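PDB 3VFZ: ECF RNA polymerase sigma factor SigD from Mycobacterium tuberculosis, which serves as an alternative sigma factor that probably directs RNA polymerase to specific promoters, this chain being its -35 promoter-binding domain. Local coordinates for residues 34-39 with 68-73; 41-46 with 51-56. One frame throughout, in Å; residues are numbered along the deposited sequence.

In the fold
Both contacts belong to domain 4 of the sigma factor, an all-helical unit in which helix 34-46 packs against two successive elements, helix 50-57 and helix 61-80. Contact 1 is largely buried near the centre of the chain and joins the start of helix 34-46 to the middle of helix 61-80; contact 2, nested inside the loop that contact 1 closes, is only partly buried and sets the end of helix 34-46 beside helix 50-57. Neither pairing relies on bonds between its segments: a glutamine amide lies against backbone and aliphatic carbons in contact 1, whereas an arginine shaft bends past a threonine hydroxyl in contact 2. I39 and T53 touch where the two meet.

Contact 1 of 2, residues 34-39 with 68-73; sequences AKQREI and QHRALQ
Q36 and A71 mark the crossing of helix 34-46 with helix 61-80, their CA atoms 6.0 Å apart and the local axes nearly perpendicular at 96°, with a closest approach of 9.6 Å. This crossing lies in the core of the sigma-70 region 4 fold, where helix 61-80, whose first part belongs to the predicted helix-turn-helix motif, crosses the start of helix 34-46. Q36 carries most of the interface. Its CG lies anti to its own carbonyl carbon (chi1 -69°) and the chain stays extended beyond it, which carries the amide across to the surface of the other helix. There the two ends of the amide divide their contacts. OE1 lies 3.4 Å from A71 CA and 3.6 Å from A71 CB, while NE2 rests on the aliphatic base of R70, 3.6 Å from R70 CB. The guanidinium of R70 leads away from the interface, leaving its CB as the part that meets the glutamine. The methyl of A71 faces helix 34-46, CB lying 4.0 Å from Q36 CB, and it also packs on L32 in the loop before helix 34-46; Q36 further reaches R74, one turn after R70.

One turn after Q36, I39 widens the buried surface. It also packs on V64 and A67 of helix 61-80. The CB of Q68 points away from helix 34-46, but the extended chain beyond it runs closer, and its CG lies 3.9 Å from I39 CG2, the two side chains crossing at about a right angle.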
# COMPACT_ATOMS: atom_id res chain seq x y z
N ALA A 34 -5.56 -6.08 -3.43
CA ALA A 34 -4.30 -6.78 -3.32
C ALA A 34 -3.11 -5.92 -3.76
O ALA A 34 -2.07 -5.91 -3.11
CB ALA A 34 -4.35 -8.09 -4.13
N LYS A 35 -3.26 -5.22 -4.88
CA LYS A 35 -2.15 -4.48 -5.47
C LYS A 35 -1.68 -3.35 -4.56
O LYS A 35 -0.49 -3.06 -4.48
CB LYS A 35 -2.57 -3.91 -6.83
CG LYS A 35 -1.57 -2.94 -7.43
CD LYS A 35 -1.36 -3.21 -8.90
CE LYS A 35 -0.83 -4.62 -9.12
NZ LYS A 35 -0.64 -4.95 -10.56
N GLN A 36 -2.63 -2.73 -3.87
CA GLN A 36 -2.31 -1.64 -2.96
C GLN A 36 -1.64 -2.19 -1.70
O GLN A 36 -0.73 -1.57 -1.16
CB GLN A 36 -3.57 -0.84 -2.62
CG GLN A 36 -4.12 -0.03 -3.81
CD GLN A 36 -5.43 0.68 -3.49
OE1 GLN A 36 -5.79 0.85 -2.34
NE2 GLN A 36 -6.13 1.11 -4.53
N ARG A 37 -2.07 -3.36 -1.22
CA ARG A 37 -1.42 -3.97 -0.06
C ARG A 37 0.03 -4.25 -0.39
O ARG A 37 0.94 -3.94 0.39
CB ARG A 37 -2.10 -5.28 0.32
CG ARG A 37 -3.50 -5.13 0.88
CD ARG A 37 -4.25 -6.46 0.87
NE ARG A 37 -3.62 -7.45 1.73
CZ ARG A 37 -4.06 -8.70 1.86
NH1 ARG A 37 -5.13 -9.10 1.18
NH2 ARG A 37 -3.43 -9.56 2.67
N GLU A 38 0.23 -4.85 -1.55
CA GLU A 38 1.54 -5.20 -2.03
C GLU A 38 2.44 -3.97 -2.12
O GLU A 38 3.59 -3.98 -1.67
CB GLU A 38 1.38 -5.85 -3.40
CG GLU A 38 2.64 -6.01 -4.18
CD GLU A 38 2.38 -6.66 -5.52
OE1 GLU A 38 1.42 -6.23 -6.21
OE2 GLU A 38 3.11 -7.61 -5.86
N ILE A 39 1.91 -2.90 -2.70
CA ILE A 39 2.67 -1.65 -2.84
C ILE A 39 3.07 -1.06 -1.49
O ILE A 39 4.22 -0.68 -1.28
CB ILE A 39 1.89 -0.61 -3.71
CG1 ILE A 39 2.03 -1.01 -5.18
CG2 ILE A 39 2.41 0.79 -3.49
CD1 ILE A 39 1.06 -0.27 -6.10
N GLN A 68 -0.82 4.46 -4.22
CA GLN A 68 -0.43 4.90 -2.87
C GLN A 68 -1.46 5.87 -2.34
O GLN A 68 -1.96 5.72 -1.23
CB GLN A 68 0.94 5.60 -2.90
CG GLN A 68 2.09 4.63 -3.07
CD GLN A 68 3.43 5.34 -3.19
OE1 GLN A 68 3.50 6.57 -3.26
NE2 GLN A 68 4.49 4.57 -3.19
N HIS A 69 -1.79 6.86 -3.16
CA HIS A 69 -2.79 7.86 -2.80
C HIS A 69 -4.13 7.21 -2.47
O HIS A 69 -4.74 7.50 -1.44
CB HIS A 69 -2.96 8.90 -3.91
CG HIS A 69 -1.84 9.90 -3.98
ND1 HIS A 69 -1.56 10.76 -2.94
CD2 HIS A 69 -0.95 10.17 -4.96
CE1 HIS A 69 -0.53 11.52 -3.28
NE2 HIS A 69 -0.15 11.19 -4.50
N ARG A 70 -4.59 6.31 -3.34
CA ARG A 70 -5.87 5.65 -3.11
C ARG A 70 -5.83 4.82 -1.82
O ARG A 70 -6.80 4.79 -1.05
CB ARG A 70 -6.24 4.75 -4.29
CG ARG A 70 -6.45 5.55 -5.58
CD ARG A 70 -7.26 4.80 -6.60
NE ARG A 70 -7.32 5.51 -7.88
CZ ARG A 70 -7.86 6.71 -8.06
NH1 ARG A 70 -8.40 7.37 -7.04
NH2 ARG A 70 -7.86 7.27 -9.27
N ALA A 71 -4.71 4.15 -1.59
CA ALA A 71 -4.56 3.33 -0.38
C ALA A 71 -4.59 4.14 0.91
O ALA A 71 -5.28 3.79 1.85
CB ALA A 71 -3.27 2.51 -0.44
N LEU A 72 -3.82 5.22 0.96
CA LEU A 72 -3.77 6.00 2.20
C LEU A 72 -5.13 6.60 2.53
O LEU A 72 -5.50 6.73 3.70
CB LEU A 72 -2.71 7.09 2.12
CG LEU A 72 -1.27 6.59 1.97
CD1 LEU A 72 -0.30 7.66 2.38
CD2 LEU A 72 -1.05 5.33 2.79
N GLN A 73 -5.88 6.95 1.49
CA GLN A 73 -7.20 7.53 1.68
C GLN A 73 -8.17 6.50 2.27
O GLN A 73 -8.93 6.83 3.19
CB GLN A 73 -7.75 8.11 0.37
CG GLN A 73 -9.09 8.81 0.54
CD GLN A 73 -9.02 9.97 1.51
OE1 GLN A 73 -9.60 9.93 2.60
NE2 GLN A 73 -8.29 11.01 1.12

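Contact 2 of 2, residues 41-46 with 51-56; sequences ILRVVV and EETAAA
T53 reaches from helix 50-57 into the angle between L42 and R43, consecutive residues near the end of helix 34-46. L42 points directly at the other helix, and its CB lies 3.9 Å from T53 OG1. The R43 side chain instead leaves along the flank of the interface and meets the threonine at about a right angle. Its chain is bent at both chi2 and chi3, which lays the aliphatic shaft across the hydroxyl: CD comes to 3.3 Å from T53 OG1, and CG to 3.7 Å from the same oxygen. Carbon, not nitrogen, faces the oxygen, so these are packing contacts; the polar ends are held by hydrogen bonds to the connecting turn, T53 OG1 by the carbonyl oxygen of S49 and R43 NH1 by that of L48.

The threonine torsion suits this division of labour. With OG1 beside the backbone N (chi1 -69°), the hydroxyl can turn back to the preceding turn of chain, while the methyl CG2 packs 4.0 Å from I39 CG1 of helix 34-46; T53 also touches V64 of helix 61-80. Farther along, L42 CD1 approaches A56 CB at 4.2 Å, a looser apolar pair. L48 touches both of these side chains, and V57 touches L42.

Helix 34-46 closes with a wider pi-type turn, in which V46 N bonds to I41 O and V45 N makes a weak bond to the same oxygen. The chain then reverses through residues 47-49, L42 and L48 being linked by backbone hydrogen bonding. The first helix of the predicted helix-turn-helix comes back across its predecessor with the local axes 131° apart, as in region 4 of sigma-70 family factors.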
# COMPACT_ATOMS: atom_id res chain seq x y z
N ILE A 41 3.32 -2.56 1.46
CA ILE A 41 4.32 -3.41 2.12
C ILE A 41 5.71 -3.19 1.53
O ILE A 41 6.69 -3.01 2.27
CB ILE A 41 3.92 -4.88 2.09
CG1 ILE A 41 2.63 -5.12 2.89
CG2 ILE A 41 5.04 -5.75 2.66
CD1 ILE A 41 2.07 -6.54 2.69
N LEU A 42 5.80 -3.19 0.20
CA LEU A 42 7.07 -2.96 -0.51
C LEU A 42 7.71 -1.58 -0.22
O LEU A 42 8.92 -1.49 0.07
CB LEU A 42 6.89 -3.18 -2.01
CG LEU A 42 6.68 -4.64 -2.45
CD1 LEU A 42 6.51 -4.74 -3.97
CD2 LEU A 42 7.85 -5.54 -2.00
N ARG A 43 6.90 -0.53 -0.29
CA ARG A 43 7.40 0.83 -0.08
C ARG A 43 7.76 1.08 1.38
O ARG A 43 8.77 1.73 1.66
CB ARG A 43 6.35 1.88 -0.48
CG ARG A 43 6.04 1.94 -1.95
CD ARG A 43 7.13 2.70 -2.70
NE ARG A 43 7.03 4.15 -2.51
CZ ARG A 43 7.91 4.90 -1.85
NH1 ARG A 43 8.98 4.34 -1.28
NH2 ARG A 43 7.72 6.21 -1.75
N VAL A 44 6.91 0.64 2.29
CA VAL A 44 7.00 1.10 3.68
C VAL A 44 7.79 0.13 4.54
O VAL A 44 8.75 0.53 5.19
CB VAL A 44 5.62 1.32 4.29
CG1 VAL A 44 5.75 1.64 5.78
CG2 VAL A 44 4.90 2.47 3.56
N VAL A 45 7.42 -1.14 4.51
CA VAL A 45 8.06 -2.14 5.36
C VAL A 45 9.40 -2.57 4.81
O VAL A 45 10.40 -2.62 5.53
CB VAL A 45 7.17 -3.37 5.57
CG1 VAL A 45 7.92 -4.46 6.36
CG2 VAL A 45 5.91 -2.96 6.29
N VAL A 46 9.42 -2.89 3.52
CA VAL A 46 10.65 -3.34 2.90
C VAL A 46 11.53 -2.17 2.50
O VAL A 46 12.75 -2.23 2.61
CB VAL A 46 10.37 -4.22 1.68
CG1 VAL A 46 11.68 -4.56 0.99
CG2 VAL A 46 9.62 -5.47 2.10
N GLU A 51 10.13 3.73 -7.73
CA GLU A 51 10.60 3.20 -9.00
C GLU A 51 10.88 1.71 -8.90
O GLU A 51 10.54 0.93 -9.81
CB GLU A 51 11.87 3.93 -9.46
CG GLU A 51 11.78 5.46 -9.41
CD GLU A 51 12.20 6.03 -8.06
OE1 GLU A 51 11.35 6.61 -7.35
OE2 GLU A 51 13.41 5.92 -7.72
N GLU A 52 11.51 1.31 -7.80
CA GLU A 52 11.83 -0.10 -7.57
C GLU A 52 10.56 -0.92 -7.39
O GLU A 52 10.47 -2.06 -7.83
CB GLU A 52 12.74 -0.24 -6.35
CG GLU A 52 14.11 0.41 -6.54
CD GLU A 52 14.97 0.33 -5.29
OE1 GLU A 52 14.46 0.64 -4.20
OE2 GLU A 52 16.16 -0.05 -5.41
N THR A 53 9.56 -0.31 -6.74
CA THR A 53 8.28 -0.96 -6.52
C THR A 53 7.56 -1.19 -7.85
O THR A 53 7.07 -2.29 -8.11
CB THR A 53 7.39 -0.11 -5.59
OG1 THR A 53 7.95 -0.13 -4.28
CG2 THR A 53 5.99 -0.68 -5.54
N ALA A 54 7.52 -0.17 -8.69
CA ALA A 54 6.91 -0.30 -10.01
C ALA A 54 7.60 -1.40 -10.82
O ALA A 54 6.94 -2.20 -11.49
CB ALA A 54 6.97 1.03 -10.77
N ALA A 55 8.93 -1.45 -10.75
CA ALA A 55 9.67 -2.52 -11.43
C ALA A 55 9.29 -3.87 -10.82
O ALA A 55 9.09 -4.85 -11.54
CB ALA A 55 11.16 -2.29 -11.32
N ALA A 56 9.18 -3.93 -9.50
CA ALA A 56 8.91 -5.19 -8.82
C ALA A 56 7.54 -5.76 -9.20
O ALA A 56 7.39 -6.96 -9.39
CB ALA A 56 9.04 -5.04 -7.31